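Side-chain contacts in packaging enzyme P4 (Pseudomonas phage phi13, PDB 4BLP), which probably hydrolyses nucleoside triphosphates as a hexameric, RecA-like motor that drives RNA into the viral capsid during genome packaging: residues Val150-Thr155 against Asn271-Ser276; Arg216-Gly221 against Val233-Ala238; Thr194-Val199 against Val210-Phe215. All blocks are in the same frame, centred on the assembly; numbering follows the deposited sequence. Where two conformers were deposited one is given.

Contact 1: residues Val150-Thr155 against Asn271-Ser276; sequences VVVGGT and NNIAAS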
loop_
_atom_site.group_PDB
_atom_site.type_symbol
_atom_site.label_atom_id
_atom_site.label_comp_id
_atom_site.label_asym_id
_atom_site.label_seq_id
_atom_site.Cartn_x
_atom_site.Cartn_y
_atom_site.Cartn_z
ATOM N N VAL D 150 -10.847 17.210 -25.292
ATOM C CA VAL D 150 -9.946 17.752 -24.275
ATOM C C VAL D 150 -8.932 18.692 -24.910
ATOM O O VAL D 150 -8.460 18.453 -26.031
ATOM C CB VAL D 150 -9.244 16.646 -23.439
ATOM C CG1 VAL D 150 -10.276 15.814 -22.670
ATOM C CG2 VAL D 150 -8.384 15.760 -24.322
ATOM N N VAL D 151 -8.576 19.743 -24.180
ATOM C CA VAL D 151 -7.583 20.728 -24.594
ATOM C C VAL D 151 -6.413 20.513 -23.672
ATOM O O VAL D 151 -6.544 20.719 -22.477
ATOM C CB VAL D 151 -8.162 22.173 -24.528
ATOM C CG1 VAL D 151 -7.083 23.225 -24.886
ATOM C CG2 VAL D 151 -9.383 22.285 -25.451
ATOM N N VAL D 152 -5.251 20.096 -24.238
ATOM C CA VAL D 152 -4.110 19.654 -23.462
ATOM C C VAL D 152 -2.921 20.576 -23.611
ATOM O O VAL D 152 -2.669 21.104 -24.678
ATOM C CB VAL D 152 -3.716 18.199 -23.907
ATOM C CG1 VAL D 152 -2.682 17.593 -22.986
ATOM C CG2 VAL D 152 -4.941 17.278 -23.944
ATOM N N GLY D 153 -2.158 20.717 -22.533
ATOM C CA GLY D 153 -0.938 21.511 -22.559
ATOM C C GLY D 153 -0.420 21.683 -21.160
ATOM O O GLY D 153 -1.189 21.516 -20.213
ATOM N N GLY D 154 0.852 22.042 -21.030
ATOM C CA GLY D 154 1.468 22.211 -19.723
ATOM C C GLY D 154 1.109 23.507 -19.035
ATOM O O GLY D 154 0.287 24.293 -19.513
ATOM N N THR D 155 1.724 23.725 -17.860
ATOM C CA THR D 155 1.496 24.932 -17.081
ATOM C C THR D 155 2.075 26.049 -17.906
ATOM O O THR D 155 3.193 25.898 -18.408
ATOM C CB THR D 155 2.175 24.782 -15.698
ATOM O OG1 THR D 155 1.765 23.544 -15.106
ATOM C CG2 THR D 155 1.871 25.930 -14.776
ATOM N N ASN D 271 -0.799 10.760 -27.034
ATOM C CA ASN D 271 -1.406 9.724 -27.875
ATOM C C ASN D 271 -2.437 8.907 -27.085
ATOM O O ASN D 271 -3.499 8.585 -27.605
ATOM C CB ASN D 271 -0.339 8.772 -28.433
ATOM C CG ASN D 271 0.509 9.372 -29.509
ATOM O OD1 ASN D 271 0.150 10.383 -30.122
ATOM N ND2 ASN D 271 1.649 8.729 -29.785
ATOM N N ASN D 272 -2.115 8.564 -25.823
ATOM C CA ASN D 272 -3.055 7.784 -25.007
ATOM C C ASN D 272 -4.308 8.583 -24.713
ATOM O O ASN D 272 -5.402 8.024 -24.689
ATOM C CB ASN D 272 -2.368 7.326 -23.706
ATOM C CG ASN D 272 -1.278 6.291 -23.935
ATOM O OD1 ASN D 272 -1.274 5.574 -24.919
ATOM N ND2 ASN D 272 -0.318 6.186 -23.046
ATOM N N ILE D 273 -4.167 9.905 -24.488
ATOM C CA ILE D 273 -5.340 10.760 -24.256
ATOM C C ILE D 273 -6.198 10.810 -25.529
ATOM O O ILE D 273 -7.422 10.625 -25.463
ATOM C CB ILE D 273 -4.910 12.186 -23.784
ATOM C CG1 ILE D 273 -4.308 12.111 -22.388
ATOM C CG2 ILE D 273 -6.120 13.130 -23.781
ATOM C CD1 ILE D 273 -3.731 13.441 -21.876
ATOM N N ALA D 274 -5.566 11.041 -26.706
ATOM C CA ALA D 274 -6.301 11.088 -27.981
ATOM C C ALA D 274 -7.064 9.774 -28.239
ATOM O O ALA D 274 -8.167 9.805 -28.757
ATOM C CB ALA D 274 -5.339 11.350 -29.134
ATOM N N ALA D 275 -6.481 8.627 -27.822
ATOM C CA ALA D 275 -7.069 7.314 -28.015
ATOM C C ALA D 275 -8.229 7.072 -27.061
ATOM O O ALA D 275 -8.957 6.097 -27.244
ATOM C CB ALA D 275 -6.005 6.237 -27.801
ATOM N N SER D 276 -8.445 7.993 -26.094
ATOM C CA SER D 276 -9.480 7.820 -25.087
ATOM C C SER D 276 -10.738 8.643 -25.312
ATOM O O SER D 276 -11.739 8.393 -24.626
ATOM C CB SER D 276 -8.916 8.166 -23.707
ATOM O OG SER D 276 -7.706 7.447 -23.460
#
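I273 reaches from the helix toward the strand with CG2 leading and meets the two valines, V150 and V152, that face it. The apolar part of the contact is small and buried. V150 CG2 lies 3.5 Å from I273 CG2, methyl against methyl, with the two side chains slanting across one another. V152 CG2 stands at a looser 4.3 Å from the same I273 CG2, so one methyl of the isoleucine addresses both valines. Its place follows from the first torsion of I273 (chi1 -68°), which sets CG2 opposite the backbone N and sends CG1 off beside it. V151, the residue in between, belongs to the other side of the strand and packs on V254 and V283. P259 and M280 also press on I273.

The polar bonds lie within 271-276. S276 OG gives a 2.7 Å hydrogen bond to N272 O, tilted 23° from the carbonyl plane, and S276 N binds I273 O at 2.9 Å. The same S276 OG is also held by R216 of a neighbouring subunit, so S276 reaches the subunit interface.

Helix 266-274 joins strands 252-257 and 279-284 in a beta-alpha-beta crossover, and strand 147-152 runs between those two strands in the sheet. Just past V152 the strand turns into a glycine-rich loop, in which G153 O is bound by K159 NZ; from G153 onward this loop fits the Walker A P-loop pattern, as in RecA-type NTPases.

Contact 2: residues Arg216-Gly221 against Val233-Ala238; sequences RNLVFG and VALYAA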
loop_
_atom_site.group_PDB
_atom_site.type_symbol
_atom_site.label_atom_id
_atom_site.label_comp_id
_atom_site.label_asym_id
_atom_site.label_seq_id
_atom_site.Cartn_x
_atom_site.Cartn_y
_atom_site.Cartn_z
ATOM N N ARG D 216 -8.053 19.537 -13.753
ATOM C CA ARG D 216 -6.881 19.297 -12.896
ATOM C C ARG D 216 -7.216 18.365 -11.680
ATOM O O ARG D 216 -6.387 17.524 -11.345
ATOM C CB ARG D 216 -6.193 20.593 -12.486
ATOM C CG ARG D 216 -6.858 21.437 -11.465
ATOM C CD ARG D 216 -6.182 22.815 -11.525
ATOM N NE ARG D 216 -4.785 22.832 -11.088
ATOM C CZ ARG D 216 -4.375 23.361 -9.940
ATOM N NH1 ARG D 216 -5.249 23.912 -9.105
ATOM N NH2 ARG D 216 -3.089 23.375 -9.635
ATOM N N ASN D 217 -8.417 18.478 -11.042
ATOM C CA ASN D 217 -8.704 17.575 -9.910
ATOM C C ASN D 217 -8.860 16.113 -10.358
ATOM O O ASN D 217 -8.623 15.218 -9.548
ATOM C CB ASN D 217 -9.949 18.032 -9.160
ATOM C CG ASN D 217 -9.568 18.855 -7.963
ATOM O OD1 ASN D 217 -8.466 19.386 -7.890
ATOM N ND2 ASN D 217 -10.432 18.893 -6.964
ATOM N N LEU D 218 -9.246 15.882 -11.637
ATOM C CA LEU D 218 -9.301 14.521 -12.168
ATOM C C LEU D 218 -7.873 13.995 -12.323
ATOM O O LEU D 218 -7.559 12.866 -11.907
ATOM C CB LEU D 218 -10.049 14.542 -13.522
ATOM C CG LEU D 218 -10.578 13.212 -13.987
ATOM C CD1 LEU D 218 -11.815 12.787 -13.123
ATOM C CD2 LEU D 218 -10.945 13.284 -15.508
ATOM N N VAL D 219 -6.975 14.824 -12.887
ATOM C CA VAL D 219 -5.562 14.423 -13.004
ATOM C C VAL D 219 -4.969 14.138 -11.640
ATOM O O VAL D 219 -4.268 13.139 -11.446
ATOM C CB VAL D 219 -4.727 15.510 -13.738
ATOM C CG1 VAL D 219 -3.217 15.170 -13.721
ATOM C CG2 VAL D 219 -5.234 15.711 -15.154
ATOM N N PHE D 220 -5.232 15.020 -10.675
ATOM C CA PHE D 220 -4.661 14.853 -9.348
ATOM C C PHE D 220 -5.289 13.703 -8.554
ATOM O O PHE D 220 -4.594 13.042 -7.792
ATOM C CB PHE D 220 -4.823 16.165 -8.543
ATOM C CG PHE D 220 -4.098 17.388 -9.074
ATOM C CD1 PHE D 220 -3.074 17.269 -10.008
ATOM C CD2 PHE D 220 -4.450 18.661 -8.648
ATOM C CE1 PHE D 220 -2.409 18.407 -10.488
ATOM C CE2 PHE D 220 -3.785 19.793 -9.130
ATOM C CZ PHE D 220 -2.748 19.654 -10.005
ATOM N N GLY D 221 -6.565 13.472 -8.736
ATOM C CA GLY D 221 -7.301 12.529 -7.910
ATOM C C GLY D 221 -7.490 11.117 -8.404
ATOM O O GLY D 221 -7.795 10.250 -7.595
ATOM N N VAL D 233 -2.911 4.998 -15.595
ATOM C CA VAL D 233 -3.765 4.514 -16.708
ATOM C C VAL D 233 -5.222 4.654 -16.369
ATOM O O VAL D 233 -6.036 4.764 -17.294
ATOM C CB VAL D 233 -3.429 3.073 -17.179
ATOM C CG1 VAL D 233 -2.029 3.042 -17.771
ATOM C CG2 VAL D 233 -3.574 2.054 -16.053
ATOM N N ALA D 234 -5.583 4.705 -15.069
ATOM C CA ALA D 234 -6.971 4.931 -14.674
ATOM C C ALA D 234 -7.485 6.289 -15.186
ATOM O O ALA D 234 -8.697 6.449 -15.358
ATOM C CB ALA D 234 -7.108 4.852 -13.152
ATOM N N LEU D 235 -6.583 7.249 -15.467
ATOM C CA LEU D 235 -7.011 8.548 -15.991
ATOM C C LEU D 235 -7.565 8.335 -17.402
ATOM O O LEU D 235 -8.553 8.948 -17.751
ATOM C CB LEU D 235 -5.838 9.536 -16.044
ATOM C CG LEU D 235 -6.177 10.932 -16.582
ATOM C CD1 LEU D 235 -7.281 11.658 -15.757
ATOM C CD2 LEU D 235 -4.889 11.792 -16.703
ATOM N N TYR D 236 -6.893 7.496 -18.205
ATOM C CA TYR D 236 -7.365 7.253 -19.585
ATOM C C TYR D 236 -8.693 6.553 -19.563
ATOM O O TYR D 236 -9.571 6.925 -20.342
ATOM C CB TYR D 236 -6.366 6.405 -20.365
ATOM C CG TYR D 236 -4.953 6.942 -20.340
ATOM C CD1 TYR D 236 -4.684 8.275 -20.645
ATOM C CD2 TYR D 236 -3.878 6.105 -20.069
ATOM C CE1 TYR D 236 -3.373 8.756 -20.675
ATOM C CE2 TYR D 236 -2.571 6.574 -20.090
ATOM C CZ TYR D 236 -2.323 7.903 -20.377
ATOM O OH TYR D 236 -1.017 8.326 -20.441
ATOM N N ALA D 237 -8.861 5.536 -18.675
ATOM C CA ALA D 237 -10.159 4.836 -18.575
ATOM C C ALA D 237 -11.236 5.840 -18.130
ATOM O O ALA D 237 -12.378 5.776 -18.610
ATOM C CB ALA D 237 -10.048 3.693 -17.555
ATOM N N ALA D 238 -10.884 6.754 -17.212
ATOM C CA ALA D 238 -11.870 7.767 -16.713
ATOM C C ALA D 238 -12.281 8.676 -17.849
ATOM O O ALA D 238 -13.449 9.019 -17.978
ATOM C CB ALA D 238 -11.280 8.612 -15.568
#
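L235 turns its forked end to L218 and V219 of the short helix, one methyl to each, and this leucine carries nearly all of the contact. Its CD1 sits 4.0 Å from L218 CD2 and about as far from the carbonyl oxygen of L218, so the methyl touches both a side chain and the helix backbone. Its other methyl, CD2, comes within 4.2 Å of V219 CG2, although V219 sends its CB away from the opposing helix. L218 and L235 meet at a slant rather than end on. L235 holds CG opposite its backbone N (chi1 180°), and from there the two methyls can spread over neighbouring residues of the other helix. The side chains meet through apolar groups alone, and their spacing is comfortable rather than tight.

One shell out, the two helices are fixed in different ways. L218 also rests on L239 and L242, further along the second helix, and on L124 of a neighbouring subunit. R216 opens the first helix, and F220, one turn on, sets CE2 3.5 Å above its guanidinium plane, toward the rim, while R216 NH2 lies in the plane of the F220 ring at its edge, so the two flat groups are turned steeply against each other. R216 NH1 bonds to G175 O and to T240 of a neighbouring subunit. F220 packs on V233 of that same neighbouring subunit.

Helix 216-221 directly follows strand 210-213 of the central sheet. After a loop, helix 233-248 packs across it and turns its Y236 to helix 266-274, where the ring meets V269 and I273.

Contact 3: residues Thr194-Val199 against Val210-Phe215; sequences TEMLAV and VVIDSF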
loop_
_atom_site.group_PDB
_atom_site.type_symbol
_atom_site.label_atom_id
_atom_site.label_comp_id
_atom_site.label_asym_id
_atom_site.label_seq_id
_atom_site.Cartn_x
_atom_site.Cartn_y
_atom_site.Cartn_z
ATOM N N THR D 194 -19.139 15.616 -8.907
ATOM C CA THR D 194 -20.532 15.395 -9.297
ATOM C C THR D 194 -21.192 16.691 -9.725
ATOM O O THR D 194 -21.926 16.692 -10.727
ATOM C CB THR D 194 -21.361 14.716 -8.176
ATOM O OG1 THR D 194 -21.470 15.581 -7.035
ATOM C CG2 THR D 194 -20.769 13.366 -7.758
ATOM N N GLU D 195 -20.940 17.791 -8.985
ATOM C CA GLU D 195 -21.537 19.075 -9.370
ATOM C C GLU D 195 -20.977 19.504 -10.740
ATOM O O GLU D 195 -21.717 20.009 -11.577
ATOM C CB GLU D 195 -21.228 20.144 -8.291
ATOM C CG GLU D 195 -21.924 21.458 -8.592
ATOM C CD GLU D 195 -21.574 22.573 -7.613
ATOM O OE1 GLU D 195 -20.571 22.448 -6.869
ATOM O OE2 GLU D 195 -22.286 23.599 -7.641
ATOM N N MET D 196 -19.673 19.367 -10.931
ATOM C CA MET D 196 -19.051 19.738 -12.213
ATOM C C MET D 196 -19.728 18.989 -13.366
ATOM O O MET D 196 -20.147 19.631 -14.326
ATOM C CB MET D 196 -17.546 19.405 -12.167
ATOM C CG MET D 196 -16.781 19.816 -13.454
ATOM S SD MET D 196 -17.007 18.662 -14.853
ATOM C CE MET D 196 -16.136 17.214 -14.181
ATOM N N LEU D 197 -19.875 17.660 -13.259
ATOM C CA LEU D 197 -20.464 16.882 -14.347
ATOM C C LEU D 197 -21.939 17.208 -14.565
ATOM O O LEU D 197 -22.357 17.309 -15.702
ATOM C CB LEU D 197 -20.298 15.380 -14.118
ATOM C CG LEU D 197 -20.600 14.494 -15.343
ATOM C CD1 LEU D 197 -19.812 14.897 -16.630
ATOM C CD2 LEU D 197 -20.315 13.052 -15.017
ATOM N N ALA D 198 -22.722 17.329 -13.492
ATOM C CA ALA D 198 -24.146 17.620 -13.623
ATOM C C ALA D 198 -24.338 18.978 -14.308
ATOM O O ALA D 198 -25.136 19.088 -15.252
ATOM C CB ALA D 198 -24.816 17.602 -12.240
ATOM N N VAL D 199 -23.597 20.003 -13.846
ATOM C CA VAL D 199 -23.724 21.360 -14.412
ATOM C C VAL D 199 -23.318 21.324 -15.899
ATOM O O VAL D 199 -24.009 21.914 -16.738
ATOM C CB VAL D 199 -22.893 22.388 -13.589
ATOM C CG1 VAL D 199 -22.781 23.734 -14.299
ATOM C CG2 VAL D 199 -23.547 22.581 -12.223
ATOM N N VAL D 210 -20.183 24.608 -23.777
ATOM C CA VAL D 210 -19.639 24.685 -22.420
ATOM C C VAL D 210 -18.211 24.178 -22.398
ATOM O O VAL D 210 -17.889 23.128 -22.971
ATOM C CB VAL D 210 -20.566 23.933 -21.387
ATOM C CG1 VAL D 210 -20.970 22.549 -21.861
ATOM C CG2 VAL D 210 -19.933 23.850 -19.992
ATOM N N VAL D 211 -17.359 24.926 -21.708
ATOM C CA VAL D 211 -15.941 24.573 -21.525
ATOM C C VAL D 211 -15.723 24.396 -20.041
ATOM O O VAL D 211 -16.259 25.176 -19.259
ATOM C CB VAL D 211 -15.054 25.708 -22.113
ATOM C CG1 VAL D 211 -13.627 25.652 -21.552
ATOM C CG2 VAL D 211 -15.097 25.690 -23.655
ATOM N N ILE D 212 -14.925 23.408 -19.656
ATOM C CA ILE D 212 -14.600 23.170 -18.246
ATOM C C ILE D 212 -13.151 23.536 -17.995
ATOM O O ILE D 212 -12.243 22.932 -18.568
ATOM C CB ILE D 212 -14.891 21.719 -17.805
ATOM C CG1 ILE D 212 -16.403 21.409 -18.053
ATOM C CG2 ILE D 212 -14.542 21.528 -16.322
ATOM C CD1 ILE D 212 -16.615 20.069 -18.683
ATOM N N ASP D 213 -12.959 24.518 -17.098
ATOM C CA ASP D 213 -11.658 24.987 -16.667
ATOM C C ASP D 213 -11.546 24.689 -15.176
ATOM O O ASP D 213 -11.983 25.507 -14.374
ATOM C CB ASP D 213 -11.504 26.490 -16.962
ATOM C CG ASP D 213 -10.152 27.036 -16.582
ATOM O OD1 ASP D 213 -9.220 26.223 -16.377
ATOM O OD2 ASP D 213 -10.045 28.269 -16.391
ATOM N N SER D 214 -11.067 23.492 -14.790
ATOM C CA SER D 214 -10.444 22.492 -15.680
ATOM C C SER D 214 -10.609 21.094 -15.093
ATOM O O SER D 214 -11.303 20.923 -14.076
ATOM C CB SER D 214 -8.939 22.802 -15.777
ATOM O OG SER D 214 -8.304 22.502 -14.537
ATOM N N PHE D 215 -9.912 20.104 -15.681
ATOM C CA PHE D 215 -9.932 18.745 -15.148
ATOM C C PHE D 215 -8.705 18.481 -14.262
ATOM O O PHE D 215 -8.378 17.321 -13.999
ATOM C CB PHE D 215 -10.023 17.721 -16.318
ATOM C CG PHE D 215 -11.409 17.393 -16.817
ATOM C CD1 PHE D 215 -12.517 18.102 -16.370
ATOM C CD2 PHE D 215 -11.619 16.340 -17.714
ATOM C CE1 PHE D 215 -13.811 17.795 -16.839
ATOM C CE2 PHE D 215 -12.921 16.008 -18.155
ATOM C CZ PHE D 215 -14.010 16.744 -17.726
#
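Helix 193-205 is the helical leg of a beta-alpha-beta crossover: it leaves strand 187-189, passes over the sheet and returns to it as strand 210-213, with strand 170-173 lying between the two. M196 is the residue that fastens this helix to the strand it leads into. Its CG, set opposite the backbone N (chi1 -177°), packs 4.0 Å from I212 CG2, and the two side chains cross at about a right angle. The chain then bends at chi2 and again at chi3 (-67°), so the thioether folds over toward the residues after the strand. There the sulfur makes a Met-aromatic contact: SD is 5.2 Å from the centroid of the F215 ring, at its edge, 75° off the ring normal. The same SD lies 4.1 Å from I212 CD1, so isoleucine and phenylalanine together hold the end of the methionine.

F215 occupies the N-cap position of helix 216-221, and its ring is backed by L239, L242 and A255. Between the strand and F215 the peptide bond leading to S214 is cis. D213, at the strand's end, forms a salt bridge with R173 and a weak hydrogen bond to S160 of the P-loop pattern; its place after a run of apolar residues is consistent with a Walker B aspartate. E195, on the same helix as M196, is salt-bridged to R128 of a neighbouring subunit. The nearest approach across the contact belongs to the methionine methyl, with M196 CE 3.6 Å from F215 CE1.

From the N terminus, the chain first enters contact 1 at strand 147-152 and does not complete it until helix 266-274, so this contact closes the longest loop, and the other two lie wholly within it. Contact 3 closes first, over the turn from helix 193-205 to strand 210-213; contact 2 opens at the very next residue and closes at helix 233-248. Those two run in series and none of the three cross. Contacts 1 and 3 fix helices to strands of the same sheet, their centres about 17 Å apart, while contact 2 pairs two helices. Y236 joins contact 2 to contact 1, packing on N272 and S276.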